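PDB 1O9G: RRNA methyltransferase from Streptomyces viridochromogenes, which transfers a methyl group from S-adenosyl-L-methionine to N1 of one specific guanine in 23S ribosomal RNA, conferring resistance to the orthosomycin antibiotic avilamycin. Local coordinates for residues A[108-111]-A[112-116]; A[135-138]-A[139-143]; A[154-157]-A[158-161]. The protein carries 3 engineered substitutions. All coordinates share one frame; numbering follows the deposited sequence.

Interaction 1: A[108-111]-A[112-116]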
loop_
_atom_site.group_PDB
_atom_site.type_symbol
_atom_site.label_atom_id
_atom_site.label_comp_id
_atom_site.label_asym_id
_atom_site.label_seq_id
_atom_site.Cartn_x
_atom_site.Cartn_y
_atom_site.Cartn_z
ATOM N N ARG A 108 -11.070 -10.185 -14.328
ATOM C CA ARG A 108 -9.919 -11.017 -14.039
ATOM C C ARG A 108 -10.286 -12.483 -13.942
ATOM O O ARG A 108 -9.536 -13.348 -14.431
ATOM C CB ARG A 108 -9.220 -10.498 -12.771
ATOM C CG ARG A 108 -7.948 -11.217 -12.368
ATOM C CD ARG A 108 -6.875 -11.257 -13.393
ATOM N NE ARG A 108 -5.574 -11.499 -12.780
ATOM C CZ ARG A 108 -4.463 -11.787 -13.431
ATOM N NH1 ARG A 108 -4.447 -11.923 -14.741
ATOM N NH2 ARG A 108 -3.352 -11.941 -12.743
ATOM N N GLU A 109 -11.399 -12.768 -13.295
ATOM C CA GLU A 109 -11.888 -14.148 -13.174
ATOM C C GLU A 109 -12.124 -14.715 -14.574
ATOM O O GLU A 109 -11.758 -15.861 -14.847
ATOM C CB GLU A 109 -13.196 -14.233 -12.370
ATOM C CG GLU A 109 -13.720 -15.642 -12.185
ATOM C CD GLU A 109 -15.049 -15.718 -11.453
ATOM O OE1 GLU A 109 -15.487 -14.691 -10.909
ATOM O OE2 GLU A 109 -15.641 -16.817 -11.449
ATOM N N LEU A 110 -12.728 -13.927 -15.451
ATOM C CA LEU A 110 -13.047 -14.375 -16.803
ATOM C C LEU A 110 -11.756 -14.648 -17.549
ATOM O O LEU A 110 -11.658 -15.642 -18.263
ATOM C CB LEU A 110 -13.908 -13.366 -17.553
ATOM C CG LEU A 110 -14.292 -13.647 -18.991
ATOM C CD1 LEU A 110 -15.018 -14.981 -19.119
ATOM C CD2 LEU A 110 -15.159 -12.492 -19.468
ATOM N N GLU A 111 -10.770 -13.772 -17.422
ATOM C CA GLU A 111 -9.475 -13.965 -18.063
ATOM C C GLU A 111 -8.855 -15.300 -17.656
ATOM O O GLU A 111 -8.354 -16.046 -18.495
ATOM C CB GLU A 111 -8.499 -12.829 -17.730
ATOM C CG GLU A 111 -7.104 -13.024 -18.301
ATOM C CD GLU A 111 -6.147 -11.867 -18.025
ATOM O OE1 GLU A 111 -6.131 -11.331 -16.891
ATOM O OE2 GLU A 111 -5.405 -11.488 -18.948
ATOM N N ARG A 112 -8.874 -15.581 -16.355
ATOM C CA ARG A 112 -8.330 -16.819 -15.807
ATOM C C ARG A 112 -9.103 -18.040 -16.319
ATOM O O ARG A 112 -8.502 -19.067 -16.640
ATOM C CB ARG A 112 -8.329 -16.800 -14.283
ATOM C CG ARG A 112 -7.297 -15.874 -13.679
ATOM C CD ARG A 112 -5.911 -16.133 -14.189
ATOM N NE ARG A 112 -4.842 -15.619 -13.350
ATOM C CZ ARG A 112 -3.581 -15.531 -13.747
ATOM N NH1 ARG A 112 -3.243 -15.825 -14.991
ATOM N NH2 ARG A 112 -2.647 -15.121 -12.908
ATOM N N ARG A 113 -10.422 -17.955 -16.377
ATOM C CA ARG A 113 -11.233 -19.047 -16.926
ATOM C C ARG A 113 -10.938 -19.301 -18.386
ATOM O O ARG A 113 -10.862 -20.469 -18.808
ATOM C CB ARG A 113 -12.720 -18.796 -16.726
ATOM C CG ARG A 113 -13.128 -18.840 -15.281
ATOM C CD ARG A 113 -14.613 -18.857 -15.041
ATOM N NE ARG A 113 -14.871 -18.750 -13.617
ATOM C CZ ARG A 113 -14.764 -19.750 -12.745
ATOM N NH1 ARG A 113 -14.421 -20.968 -13.139
ATOM N NH2 ARG A 113 -15.001 -19.518 -11.454
ATOM N N GLU A 114 -10.733 -18.233 -19.161
ATOM C CA GLU A 114 -10.368 -18.377 -20.559
ATOM C C GLU A 114 -8.983 -19.051 -20.686
ATOM O O GLU A 114 -8.786 -19.910 -21.540
ATOM C CB GLU A 114 -10.418 -17.046 -21.300
ATOM C CG GLU A 114 -11.834 -16.511 -21.486
ATOM C CD GLU A 114 -11.886 -15.094 -22.041
ATOM O OE1 GLU A 114 -10.995 -14.261 -21.715
ATOM O OE2 GLU A 114 -12.843 -14.796 -22.793
ATOM N N GLN A 115 -8.038 -18.668 -19.842
ATOM C CA GLN A 115 -6.713 -19.271 -19.828
ATOM C C GLN A 115 -6.782 -20.748 -19.457
ATOM O O GLN A 115 -6.042 -21.563 -20.007
ATOM C CB GLN A 115 -5.788 -18.512 -18.873
ATOM C CG GLN A 115 -5.358 -17.158 -19.397
ATOM C CD GLN A 115 -4.627 -16.335 -18.361
ATOM O OE1 GLN A 115 -4.976 -16.374 -17.201
ATOM N NE2 GLN A 115 -3.590 -15.626 -18.781
ATOM N N SER A 116 -7.661 -21.105 -18.523
ATOM C CA SER A 116 -7.931 -22.503 -18.197
ATOM C C SER A 116 -8.356 -23.255 -19.420
ATOM O O SER A 116 -7.832 -24.338 -19.703
ATOM C CB SER A 116 -9.029 -22.626 -17.141
ATOM O OG SER A 116 -9.475 -23.959 -17.000
HETATM O O HOH W 1 -2.799 -13.396 -17.398
#
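Arg108 and Arg112 lay their guanidinium groups flat on each other, one helical turn apart, with centres 3.9 Å from one another and planes 23° apart. The chains bend at chi2, 57° in Arg108 and -54° in Arg112, which brings the groups together, and NH2 of Arg108 comes within 3.3 Å of NH2 of Arg112. Neighbouring acceptors probably offset the closeness of the two charges: Arg108 NH1 gives a salt bridge of 2.8 Å to Glu111 OE1, Arg112 NH1 bonds Gln115 OE1 at 2.9 Å, and the carbonyls of Val20 and Val21 take further N-H groups. This packed side belongs to helix 102-119, which forms a helical hairpin with helix 122-140, where Ala127 touches Arg112 and Tyr124 touches Gln115. A second i to i+4 pair, partly exposed, joins Glu109 to Arg113: OE2 of Glu109 accepts from NE and from NH2 of Arg113, the latter at 2.8 Å. OE2 lies in the guanidinium plane, and the two nitrogens meet it on its anti side, tilted out of the carboxylate plane. OE1 pairs with Arg135 of the partner helix. The solvent side is much looser. There Glu114 runs across exposed Leu110, CD of Glu114 coming no nearer than 4.1 Å to CG of Leu110.

Interaction 2: A[135-138]-A[139-143]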
loop_
_atom_site.group_PDB
_atom_site.type_symbol
_atom_site.label_atom_id
_atom_site.label_comp_id
_atom_site.label_asym_id
_atom_site.label_seq_id
_atom_site.Cartn_x
_atom_site.Cartn_y
_atom_site.Cartn_z
ATOM N N ARG A 135 -14.178 -11.181 -4.954
ATOM C CA ARG A 135 -15.349 -10.402 -5.372
ATOM C C ARG A 135 -16.494 -10.524 -4.376
ATOM O O ARG A 135 -17.123 -9.528 -4.044
ATOM C CB ARG A 135 -15.832 -10.770 -6.764
ATOM C CG ARG A 135 -17.044 -9.988 -7.237
ATOM C CD ARG A 135 -17.509 -10.264 -8.655
ATOM N NE ARG A 135 -17.391 -11.663 -9.031
ATOM C CZ ARG A 135 -18.179 -12.637 -8.625
ATOM N NH1 ARG A 135 -19.224 -12.392 -7.845
ATOM N NH2 ARG A 135 -17.932 -13.877 -9.043
ATOM N N GLU A 136 -16.766 -11.730 -3.907
ATOM C CA GLU A 136 -17.830 -11.944 -2.942
ATOM C C GLU A 136 -17.557 -11.191 -1.632
ATOM O O GLU A 136 -18.469 -10.570 -1.085
ATOM C CB GLU A 136 -18.081 -13.440 -2.703
ATOM C CG GLU A 136 -18.577 -14.154 -3.958
ATOM C CD GLU A 136 -18.591 -15.668 -3.848
ATOM O OE1 GLU A 136 -17.941 -16.227 -2.930
ATOM O OE2 GLU A 136 -19.263 -16.293 -4.700
ATOM N N ARG A 137 -16.325 -11.223 -1.142
ATOM C CA ARG A 137 -15.946 -10.462 0.043
ATOM C C ARG A 137 -16.041 -8.947 -0.205
ATOM O O ARG A 137 -16.610 -8.238 0.624
ATOM C CB ARG A 137 -14.547 -10.864 0.565
ATOM C CG ARG A 137 -14.532 -12.218 1.237
ATOM C CD ARG A 137 -13.267 -12.581 2.021
ATOM N NE ARG A 137 -12.084 -12.848 1.193
ATOM C CZ ARG A 137 -11.773 -14.026 0.641
ATOM N NH1 ARG A 137 -12.569 -15.087 0.781
ATOM N NH2 ARG A 137 -10.649 -14.158 -0.058
ATOM N N LEU A 138 -15.577 -8.483 -1.354
ATOM C CA LEU A 138 -15.605 -7.071 -1.667
ATOM C C LEU A 138 -17.045 -6.553 -1.685
ATOM O O LEU A 138 -17.354 -5.505 -1.116
ATOM C CB LEU A 138 -14.898 -6.779 -2.995
ATOM C CG LEU A 138 -14.913 -5.343 -3.545
ATOM C CD1 LEU A 138 -14.126 -4.444 -2.613
ATOM C CD2 LEU A 138 -14.334 -5.293 -4.919
ATOM N N THR A 139 -17.930 -7.288 -2.335
ATOM C CA THR A 139 -19.334 -6.940 -2.449
ATOM C C THR A 139 -19.974 -6.833 -1.063
ATOM O O THR A 139 -20.702 -5.878 -0.791
ATOM C CB THR A 139 -20.030 -8.018 -3.306
ATOM O OG1 THR A 139 -19.490 -7.961 -4.636
ATOM C CG2 THR A 139 -21.516 -7.767 -3.451
ATOM N N ALA A 140 -19.710 -7.806 -0.193
ATOM C CA ALA A 140 -20.305 -7.834 1.138
ATOM C C ALA A 140 -19.707 -6.797 2.105
ATOM O O ALA A 140 -20.375 -6.368 3.019
ATOM C CB ALA A 140 -20.236 -9.235 1.733
ATOM N N GLU A 141 -18.474 -6.385 1.867
ATOM C CA GLU A 141 -17.728 -5.531 2.800
ATOM C C GLU A 141 -17.747 -4.046 2.428
ATOM O O GLU A 141 -17.071 -3.243 3.074
ATOM C CB GLU A 141 -16.288 -6.072 2.955
ATOM C CG GLU A 141 -16.262 -7.429 3.644
ATOM C CD GLU A 141 -14.939 -8.190 3.587
ATOM O OE1 GLU A 141 -13.912 -7.615 3.189
ATOM O OE2 GLU A 141 -14.981 -9.395 3.932
ATOM N N GLY A 142 -18.565 -3.676 1.445
ATOM C CA GLY A 142 -18.761 -2.289 1.064
ATOM C C GLY A 142 -18.969 -2.042 -0.420
ATOM O O GLY A 142 -19.328 -0.913 -0.785
ATOM N N GLY A 143 -18.733 -3.048 -1.272
ATOM C CA GLY A 143 -18.769 -2.858 -2.710
ATOM C C GLY A 143 -17.484 -2.204 -3.222
ATOM O O GLY A 143 -16.465 -2.177 -2.526
HETATM O O HOH W 2 -20.433 -9.935 -6.481
#
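Glu141 lies alongside Arg137 at the end of helix 122-140, and its side chain is worth following outward. CB of Glu141 sits 3.2 Å from the carbonyl O of Arg137, and CG of Glu141 comes to 3.1 Å from the same O, because chi1 of -67° swings CG back beside the backbone N, which itself bonds that carbonyl. The chain then runs extended, carrying CD past that oxygen, and OE2 of Glu141 ends 3.7 Å from CB of Arg137. Carboxylate and guanidinium do not meet; the Arg137 head turns to a salt bridge with Asp15.

On another side of the helix Thr139 doubles the grip on Arg135. The backbone N and OG1 of Thr139 both donate to the carbonyl O of Arg135, approaching from opposite faces of the carbonyl plane, with OG1 to O at 2.9 Å. Water 2 ties the pair a second time, giving a proton to OG1 of Thr139 and accepting from NH1 of Arg135 at 3.1 Å.

Beyond Glu141 the chain reverses. Gly142, with phi of 145°, turns it so that N of Gly143 reaches O of Leu138 at 2.8 Å. This six-to-one bond is half of a Schellman motif; N of Gly142 stays 3.8 Å from O of Thr139, leaving a Schellman-like, glycine-terminated helix C-terminus.

Interaction 3: A[154-157]-A[158-161]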
loop_
_atom_site.group_PDB
_atom_site.type_symbol
_atom_site.label_atom_id
_atom_site.label_comp_id
_atom_site.label_asym_id
_atom_site.label_seq_id
_atom_site.Cartn_x
_atom_site.Cartn_y
_atom_site.Cartn_z
ATOM N N VAL A 154 6.694 12.356 -5.177
ATOM C CA VAL A 154 6.378 12.525 -3.763
ATOM C C VAL A 154 7.315 13.526 -3.093
ATOM O O VAL A 154 6.958 14.127 -2.095
ATOM C CB VAL A 154 6.412 11.161 -3.019
ATOM C CG1 VAL A 154 7.843 10.582 -2.941
ATOM C CG2 VAL A 154 5.824 11.298 -1.636
ATOM N N PHE A 155 8.512 13.704 -3.645
ATOM C CA PHE A 155 9.458 14.681 -3.112
ATOM C C PHE A 155 9.167 16.139 -3.490
ATOM O O PHE A 155 9.846 17.056 -3.005
ATOM C CB PHE A 155 10.872 14.317 -3.546
ATOM C CG PHE A 155 11.383 13.073 -2.906
ATOM C CD1 PHE A 155 12.091 13.136 -1.713
ATOM C CD2 PHE A 155 11.141 11.836 -3.476
ATOM C CE1 PHE A 155 12.567 11.980 -1.109
ATOM C CE2 PHE A 155 11.609 10.678 -2.874
ATOM C CZ PHE A 155 12.321 10.753 -1.685
ATOM N N ASP A 156 8.178 16.349 -4.352
ATOM C CA ASP A 156 7.788 17.686 -4.780
ATOM C C ASP A 156 6.464 18.025 -4.111
ATOM O O ASP A 156 5.417 17.561 -4.577
ATOM C CB ASP A 156 7.606 17.732 -6.299
ATOM C CG ASP A 156 7.183 19.109 -6.805
ATOM O OD1 ASP A 156 7.076 20.066 -5.994
ATOM O OD2 ASP A 156 6.957 19.342 -8.017
ATOM N N PRO A 157 6.490 18.829 -3.045
ATOM C CA PRO A 157 5.262 19.144 -2.300
ATOM C C PRO A 157 4.168 19.835 -3.127
ATOM O O PRO A 157 2.990 19.713 -2.795
ATOM C CB PRO A 157 5.753 20.075 -1.181
ATOM C CG PRO A 157 7.074 20.549 -1.591
ATOM C CD PRO A 157 7.664 19.509 -2.466
ATOM N N ARG A 158 4.552 20.531 -4.188
ATOM C CA ARG A 158 3.599 21.239 -5.035
ATOM C C ARG A 158 2.856 20.315 -5.980
ATOM O O ARG A 158 1.840 20.713 -6.542
ATOM C CB ARG A 158 4.315 22.329 -5.831
ATOM C CG ARG A 158 4.847 23.469 -4.966
ATOM C CD ARG A 158 3.759 24.233 -4.199
ATOM N NE ARG A 158 4.315 25.366 -3.459
ATOM C CZ ARG A 158 3.636 26.470 -3.119
ATOM N NH1 ARG A 158 2.344 26.610 -3.429
ATOM N NH2 ARG A 158 4.253 27.441 -2.454
ATOM N N ALA A 159 3.356 19.086 -6.138
ATOM C CA ALA A 159 2.717 18.067 -6.972
ATOM C C ALA A 159 1.588 17.350 -6.247
ATOM O O ALA A 159 0.767 16.680 -6.864
ATOM C CB ALA A 159 3.765 17.041 -7.434
ATOM N N LEU A 160 1.533 17.495 -4.934
ATOM C CA LEU A 160 0.663 16.635 -4.153
ATOM C C LEU A 160 -0.828 16.995 -4.178
ATOM O O LEU A 160 -1.665 16.108 -4.150
ATOM C CB LEU A 160 1.183 16.495 -2.725
ATOM C CG LEU A 160 2.666 16.089 -2.600
ATOM C CD1 LEU A 160 3.145 16.019 -1.169
ATOM C CD2 LEU A 160 2.955 14.788 -3.359
ATOM N N SER A 161 -1.177 18.273 -4.231
ATOM C CA SER A 161 -2.581 18.655 -4.177
ATOM C C SER A 161 -3.399 18.054 -5.326
ATOM O O SER A 161 -4.541 17.632 -5.119
ATOM C CB SER A 161 -2.740 20.174 -4.121
ATOM O OG SER A 161 -2.599 20.751 -5.399
HETATM O O HOH W 3 0.621 20.575 -3.542
#
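Asp156 takes the backbone N-H groups of Arg158 and Ala159, one with its side chain and one with its main chain. OD1 of Asp156 accepts from N of Arg158 at 3.1 Å, approached from well above the carboxylate plane, which closes an Asx turn over Pro157. The torsion chi1 of 179° lays the carboxylate beside its own carbonyl carbon, which places OD1 by the amide of Arg158. The carbonyl O of Asp156 takes N of Ala159 at 3.0 Å, again from above its plane, so one residue satisfies two successive amides. Next comes a weak bond of 3.4 Å from N of Leu160 to O of Pro157. O of Pro157 also receives a proton from water 3 at 2.6 Å, and the water accepts from N of Ser161 at 3.0 Å, standing where a direct i to i+4 bond would otherwise run.

The apolar contacts lie on the inner side. Leu160 points back at the preceding turn: CD1 rests 3.9 Å from CA of Pro157, while CD2 reaches 4.1 Å from CA of Val154. Both Leu160 and Val154 are buried against helix 190-203, and Val154 also touches Pro58 and Cys59.

Arg158 heads outward, its charged end well away from Asp156. Taken together, an Asp-Pro sequence, an Asx turn and a beta turn over residues 156-159 lead the chain from strand 147-151 into helix 160-164.

Interactions 1 and 2 lie mainly at the surface, on the successive helices 102-119 and 122-140; interaction 3 is partly buried, in the connection that leaves strand 147-151, against helix 190-203, about 39 Å from interaction 1 and 33 Å from interaction 2, centre to centre. The first two touch directly: Glu109 OE1 meets Arg135 NH2 in a 3.2 Å salt bridge that joins the helices. Chemistry follows place. Mid-helix, interaction 1 works through charged side chains; at a helix end, interaction 2 relies on backbone carbonyls, a threonine hydroxyl and glycines; on the way into helix 160-164, interaction 3 uses an aspartate and a water, with leucine and valine facing helix 190-203.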